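PDB 1YC9: multidrug resistance protein from Vibrio cholerae, which probably forms the outer membrane exit channel of a multidrug efflux system and may contribute to resistance to puromycin, acriflavine and tetraphenylarsonium. Local coordinates for residues I278-F283 / G329-A334; D113-N118 / Q282-V287. The protein carries 1 engineered substitution. All coordinates share one frame; numbering follows the deposited sequence. Where two conformers were deposited one is given.

Contact 1 of 2, residues I278-F283 / G329-A334; sequences IAQAQF and GQLTSA
Ala279 and Leu331 bring two helices together at the membrane end of the helical tunnel. The fold is that of the outer membrane factors, in which long helices run on from the strands of a beta barrel. Here helix 260-281, near its end and a few residues before strand 286-298, lies against an early turn of helix 326-391, which follows strand 309-322. The backbones are close: the CA atoms of Ala279 and Leu331 are 5.0 Å apart. The small methyl of Ala279 makes this possible. Its CB sits 3.7 Å from Leu331 CA and equally near Leu331 CD1. One turn further along, Ala334 CB meets the same methyl at 3.9 Å. Gln280 adds only its aliphatic part, with CG 3.8 Å from Leu331 CD1. Next comes Gln282, which points across to Gln330. The two extended side chains cross at about a right angle, and their amide planes are 83° apart. Gln282 OE1 comes within 2.9 Å of Gln330 OE1. This may be a hydrogen bond, since the orientation of the amides is uncertain. Gln330 also packs on Gln65 of a neighbouring subunit, so this edge of the contact lies near the trimer interface. Phe283 closes the segment, and its ring also rests on Leu327 and Glu328. Leu331 reaches it because its CG is anti to the backbone N (chi1 178°). The branch then splits the work: CD1 serves Ala279 and Gln280, while CD2 approaches the ring obliquely, 4.1 Å from Phe283 CE1.

Contact 2 of 2, residues D113-N118 / Q282-V287; sequences DFWGKN and QFYPDV
Lys117 NZ donates a 2.7 Å hydrogen bond to Asp286 OD1, and the pair forms a salt bridge. The ammonium comes from above the carboxylate plane. Lys117 starts with CG anti to the backbone N (chi1 -169°) and bends at chi3, which carries NZ over to the acid. On the way, Lys117 CD passes 4.0 Å from Gln282 CG. Asp111 OD1 lies close to Asp286 OD2, so the lysine probably eases a crowding of negative charge.

A type I turn from Asp113 to Gly116 leads into helix 117-183, with Gly116 at the N-cap position. Asp113 OD1 takes the N-H of Asn118 at 2.8 Å and so ties the turn to the first turn of the helix. Trp115 leans from this turn onto the other segment. Its NE1 donates to Pro285 O at 2.8 Å. The bond is bent, 131° at the hydrogen, but the indole nitrogen lies in the carbonyl plane. Tyr284 CB makes a CH-pi contact over the five-membered ring, 3.5 Å from its centroid. Phe114 CB lies over the opposite face. The Tyr284 ring itself is oblique to the indole. Phe114 presents its ring edge to Val287 CB, with Phe114 CE1 3.8 Å away, and a water joins Phe114 N to Val287 N.

Salt bridge, water bridge and indole bond together link two strand-helix junctions. The surface aromatic residues beside them are consistent with the periplasmic edge of the lipid bilayer.

Overall arrangement
Both contacts are surface contacts at the junction of the helical tunnel and the beta barrel, with centres about 12 Å apart. They share Gln282 and Phe283, in the short link between helix 260-281 and strand 286-298. Contact 1 joins the end of helix 260-281 and the link after it to helix 326-391 by apolar side chains, with two glutamines meeting beside them, and lies within reach of a second subunit. Contact 2 joins the turn before helix 117-183 to the link and the start of strand 286-298. It relies more on charge, bound water and aromatic rings, and no other chain touches it. Ile278 and Ala281 pack on Lys117, bringing the two contacts together.

Contact 1 of 2, residues I278-F283 / G329-A334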
loop_
_atom_site.group_PDB
_atom_site.type_symbol
_atom_site.label_atom_id
_atom_site.label_comp_id
_atom_site.label_asym_id
_atom_site.label_seq_id
_atom_site.Cartn_x
_atom_site.Cartn_y
_atom_site.Cartn_z
ATOM N N ILE A 278 -8.562 28.954 9.040
ATOM C CA ILE A 278 -7.267 29.575 8.998
ATOM C C ILE A 278 -7.111 30.276 7.653
ATOM O O ILE A 278 -6.615 31.410 7.589
ATOM C CB ILE A 278 -6.161 28.544 9.162
ATOM C CG1 ILE A 278 -6.136 27.969 10.629
ATOM C CG2 ILE A 278 -4.799 29.120 8.849
ATOM C CD1 ILE A 278 -5.281 26.749 10.756
ATOM N N ALA A 279 -7.439 29.562 6.576
ATOM C CA ALA A 279 -7.220 30.105 5.222
ATOM C C ALA A 279 -8.080 31.348 4.989
ATOM O O ALA A 279 -7.655 32.339 4.365
ATOM C CB ALA A 279 -7.517 29.062 4.137
ATOM N N GLN A 280 -9.295 31.300 5.488
ATOM C CA GLN A 280 -10.146 32.477 5.460
ATOM C C GLN A 280 -9.559 33.658 6.251
ATOM O O GLN A 280 -9.593 34.794 5.781
ATOM C CB GLN A 280 -11.553 32.151 5.991
ATOM C CG GLN A 280 -12.413 31.297 5.041
ATOM C CD GLN A 280 -13.716 30.766 5.706
ATOM O OE1 GLN A 280 -13.873 30.833 6.932
ATOM N NE2 GLN A 280 -14.586 30.176 4.901
ATOM N N ALA A 281 -9.000 33.373 7.444
ATOM C CA ALA A 281 -8.490 34.404 8.306
ATOM C C ALA A 281 -7.226 35.063 7.777
ATOM O O ALA A 281 -6.906 36.176 8.162
ATOM C CB ALA A 281 -8.240 33.835 9.693
ATOM N N GLN A 282 -6.542 34.391 6.867
ATOM C CA GLN A 282 -5.357 34.945 6.230
ATOM C C GLN A 282 -5.638 36.154 5.343
ATOM O O GLN A 282 -4.743 36.916 5.038
ATOM C CB GLN A 282 -4.607 33.852 5.444
ATOM C CG GLN A 282 -3.843 32.915 6.351
ATOM C CD GLN A 282 -3.178 31.777 5.607
ATOM O OE1 GLN A 282 -3.547 31.448 4.442
ATOM N NE2 GLN A 282 -2.200 31.174 6.250
ATOM N N PHE A 283 -6.889 36.332 4.942
ATOM C CA PHE A 283 -7.284 37.531 4.233
ATOM C C PHE A 283 -7.407 38.782 5.113
ATOM O O PHE A 283 -7.381 39.906 4.603
ATOM C CB PHE A 283 -8.598 37.289 3.509
ATOM C CG PHE A 283 -8.487 36.371 2.290
ATOM C CD1 PHE A 283 -8.642 35.015 2.420
ATOM C CD2 PHE A 283 -8.241 36.904 1.007
ATOM C CE1 PHE A 283 -8.559 34.167 1.326
ATOM C CE2 PHE A 283 -8.178 36.079 -0.084
ATOM C CZ PHE A 283 -8.351 34.705 0.069
ATOM N N GLY A 329 -5.763 30.597 -3.660
ATOM C CA GLY A 329 -5.411 29.233 -3.913
ATOM C C GLY A 329 -5.295 28.429 -2.593
ATOM O O GLY A 329 -5.629 27.252 -2.597
ATOM N N GLN A 330 -4.765 29.047 -1.541
ATOM C CA GLN A 330 -4.610 28.379 -0.254
ATOM C C GLN A 330 -5.971 28.035 0.327
ATOM O O GLN A 330 -6.160 26.929 0.847
ATOM C CB GLN A 330 -3.825 29.292 0.713
ATOM C CG GLN A 330 -2.336 29.103 0.581
ATOM C CD GLN A 330 -1.496 29.921 1.575
ATOM O OE1 GLN A 330 -1.731 29.849 2.759
ATOM N NE2 GLN A 330 -0.509 30.629 1.089
ATOM N N LEU A 331 -6.918 28.954 0.142
ATOM C CA LEU A 331 -8.301 28.720 0.569
ATOM C C LEU A 331 -8.922 27.595 -0.254
ATOM O O LEU A 331 -9.490 26.679 0.302
ATOM C CB LEU A 331 -9.122 30.002 0.488
ATOM C CG LEU A 331 -10.585 29.880 0.864
ATOM C CD1 LEU A 331 -10.778 29.291 2.302
ATOM C CD2 LEU A 331 -11.281 31.199 0.756
ATOM N N THR A 332 -8.786 27.617 -1.578
ATOM C CA THR A 332 -9.258 26.505 -2.377
ATOM C C THR A 332 -8.668 25.147 -1.936
ATOM O O THR A 332 -9.389 24.177 -1.824
ATOM C CB THR A 332 -8.972 26.781 -3.890
ATOM O OG1 THR A 332 -9.756 27.914 -4.274
ATOM C CG2 THR A 332 -9.425 25.604 -4.746
ATOM N N SER A 333 -7.373 25.097 -1.692
ATOM C CA SER A 333 -6.719 23.884 -1.270
ATOM C C SER A 333 -7.255 23.440 0.107
ATOM O O SER A 333 -7.455 22.237 0.314
ATOM C CB SER A 333 -5.218 24.087 -1.281
ATOM O OG SER A 333 -4.806 24.141 -2.641
ATOM N N ALA A 334 -7.505 24.396 0.988
ATOM C CA ALA A 334 -7.993 24.060 2.344
ATOM C C ALA A 334 -9.443 23.539 2.196
ATOM O O ALA A 334 -9.809 22.562 2.818
ATOM C CB ALA A 334 -7.940 25.257 3.232
#

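Contact 2 of 2, residues D113-N118 / Q282-V287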
loop_
_atom_site.group_PDB
_atom_site.type_symbol
_atom_site.label_atom_id
_atom_site.label_comp_id
_atom_site.label_asym_id
_atom_site.label_seq_id
_atom_site.Cartn_x
_atom_site.Cartn_y
_atom_site.Cartn_z
ATOM N N ASP A 113 -3.994 37.605 17.395
ATOM C CA ASP A 113 -5.075 36.657 16.999
ATOM C C ASP A 113 -6.492 37.211 16.966
ATOM O O ASP A 113 -7.414 36.530 17.340
ATOM C CB ASP A 113 -5.041 35.356 17.823
ATOM C CG ASP A 113 -5.565 34.171 17.028
ATOM O OD1 ASP A 113 -5.509 34.247 15.774
ATOM O OD2 ASP A 113 -6.025 33.156 17.558
ATOM N N PHE A 114 -6.673 38.405 16.428
ATOM C CA PHE A 114 -8.032 39.013 16.379
ATOM C C PHE A 114 -9.097 38.267 15.618
ATOM O O PHE A 114 -10.305 38.395 15.902
ATOM C CB PHE A 114 -7.933 40.417 15.814
ATOM C CG PHE A 114 -7.451 41.388 16.811
ATOM C CD1 PHE A 114 -6.219 41.965 16.702
ATOM C CD2 PHE A 114 -8.225 41.670 17.931
ATOM C CE1 PHE A 114 -5.762 42.876 17.670
ATOM C CE2 PHE A 114 -7.760 42.559 18.907
ATOM C CZ PHE A 114 -6.517 43.154 18.753
ATOM N N TRP A 115 -8.686 37.486 14.622
ATOM C CA TRP A 115 -9.645 36.726 13.838
ATOM C C TRP A 115 -9.718 35.247 14.179
ATOM O O TRP A 115 -10.446 34.477 13.539
ATOM C CB TRP A 115 -9.355 36.938 12.340
ATOM C CG TRP A 115 -9.028 38.280 12.121
ATOM C CD1 TRP A 115 -7.771 38.808 11.992
ATOM C CD2 TRP A 115 -9.929 39.377 12.082
ATOM N NE1 TRP A 115 -7.848 40.172 11.904
ATOM C CE2 TRP A 115 -9.166 40.538 11.929
ATOM C CE3 TRP A 115 -11.313 39.488 12.128
ATOM C CZ2 TRP A 115 -9.734 41.791 11.827
ATOM C CZ3 TRP A 115 -11.877 40.730 12.038
ATOM C CH2 TRP A 115 -11.096 41.864 11.867
ATOM N N GLY A 116 -8.935 34.810 15.165
ATOM C CA GLY A 116 -9.009 33.439 15.571
ATOM C C GLY A 116 -8.229 32.437 14.741
ATOM O O GLY A 116 -8.422 31.272 14.925
ATOM N N LYS A 117 -7.409 32.914 13.815
ATOM C CA LYS A 117 -6.527 32.059 13.017
ATOM C C LYS A 117 -5.694 31.108 13.862
ATOM O O LYS A 117 -5.577 29.915 13.553
ATOM C CB LYS A 117 -5.601 32.956 12.210
ATOM C CG LYS A 117 -4.838 32.283 11.203
ATOM C CD LYS A 117 -4.087 33.294 10.357
ATOM C CE LYS A 117 -2.923 33.927 11.053
ATOM N NZ LYS A 117 -2.361 34.935 10.161
ATOM N N ASN A 118 -5.045 31.660 14.885
ATOM C CA ASN A 118 -4.101 30.863 15.658
ATOM C C ASN A 118 -4.856 29.908 16.578
ATOM O O ASN A 118 -4.481 28.766 16.755
ATOM C CB ASN A 118 -3.139 31.760 16.445
ATOM C CG ASN A 118 -2.254 32.602 15.559
ATOM O OD1 ASN A 118 -2.147 32.332 14.368
ATOM N ND2 ASN A 118 -1.554 33.590 16.151
ATOM N N GLN A 282 -6.542 34.391 6.867
ATOM C CA GLN A 282 -5.357 34.945 6.230
ATOM C C GLN A 282 -5.638 36.154 5.343
ATOM O O GLN A 282 -4.743 36.916 5.038
ATOM C CB GLN A 282 -4.607 33.852 5.444
ATOM C CG GLN A 282 -3.843 32.915 6.351
ATOM C CD GLN A 282 -3.178 31.777 5.607
ATOM O OE1 GLN A 282 -3.547 31.448 4.442
ATOM N NE2 GLN A 282 -2.200 31.174 6.250
ATOM N N PHE A 283 -6.889 36.332 4.942
ATOM C CA PHE A 283 -7.284 37.531 4.233
ATOM C C PHE A 283 -7.407 38.782 5.113
ATOM O O PHE A 283 -7.381 39.906 4.603
ATOM C CB PHE A 283 -8.598 37.289 3.509
ATOM C CG PHE A 283 -8.487 36.371 2.290
ATOM C CD1 PHE A 283 -8.642 35.015 2.420
ATOM C CD2 PHE A 283 -8.241 36.904 1.007
ATOM C CE1 PHE A 283 -8.559 34.167 1.326
ATOM C CE2 PHE A 283 -8.178 36.079 -0.084
ATOM C CZ PHE A 283 -8.351 34.705 0.069
ATOM N N TYR A 284 -7.480 38.585 6.429
ATOM C CA TYR A 284 -7.694 39.637 7.386
ATOM C C TYR A 284 -6.380 40.169 7.959
ATOM O O TYR A 284 -5.340 39.524 7.799
ATOM C CB TYR A 284 -8.604 39.125 8.514
ATOM C CG TYR A 284 -10.011 38.924 8.022
ATOM C CD1 TYR A 284 -10.341 37.826 7.257
ATOM C CD2 TYR A 284 -11.032 39.862 8.340
ATOM C CE1 TYR A 284 -11.633 37.636 6.791
ATOM C CE2 TYR A 284 -12.330 39.687 7.867
ATOM C CZ TYR A 284 -12.623 38.555 7.106
ATOM O OH TYR A 284 -13.890 38.321 6.602
ATOM N N PRO A 285 -6.428 41.369 8.522
ATOM C CA PRO A 285 -5.211 41.984 9.035
ATOM C C PRO A 285 -4.570 41.142 10.133
ATOM O O PRO A 285 -5.266 40.595 10.955
ATOM C CB PRO A 285 -5.666 43.335 9.543
ATOM C CG PRO A 285 -7.082 43.601 9.023
ATOM C CD PRO A 285 -7.610 42.268 8.628
ATOM N N ASP A 286 -3.273 40.973 10.074
ATOM C CA ASP A 286 -2.543 40.346 11.159
ATOM C C ASP A 286 -1.927 41.380 12.095
ATOM O O ASP A 286 -1.156 42.217 11.665
ATOM C CB ASP A 286 -1.462 39.512 10.528
ATOM C CG ASP A 286 -1.121 38.366 11.363
ATOM O OD1 ASP A 286 -0.998 37.214 10.835
ATOM O OD2 ASP A 286 -1.014 38.572 12.607
ATOM N N VAL A 287 -2.253 41.319 13.415
ATOM C CA VAL A 287 -1.801 42.321 14.347
ATOM C C VAL A 287 -0.838 41.623 15.343
ATOM O O VAL A 287 -1.171 40.558 15.869
ATOM C CB VAL A 287 -2.925 42.994 15.129
ATOM C CG1 VAL A 287 -2.344 44.085 16.054
ATOM C CG2 VAL A 287 -3.952 43.595 14.188
HETATM O O HOH W 1 -4.317 39.390 14.563
#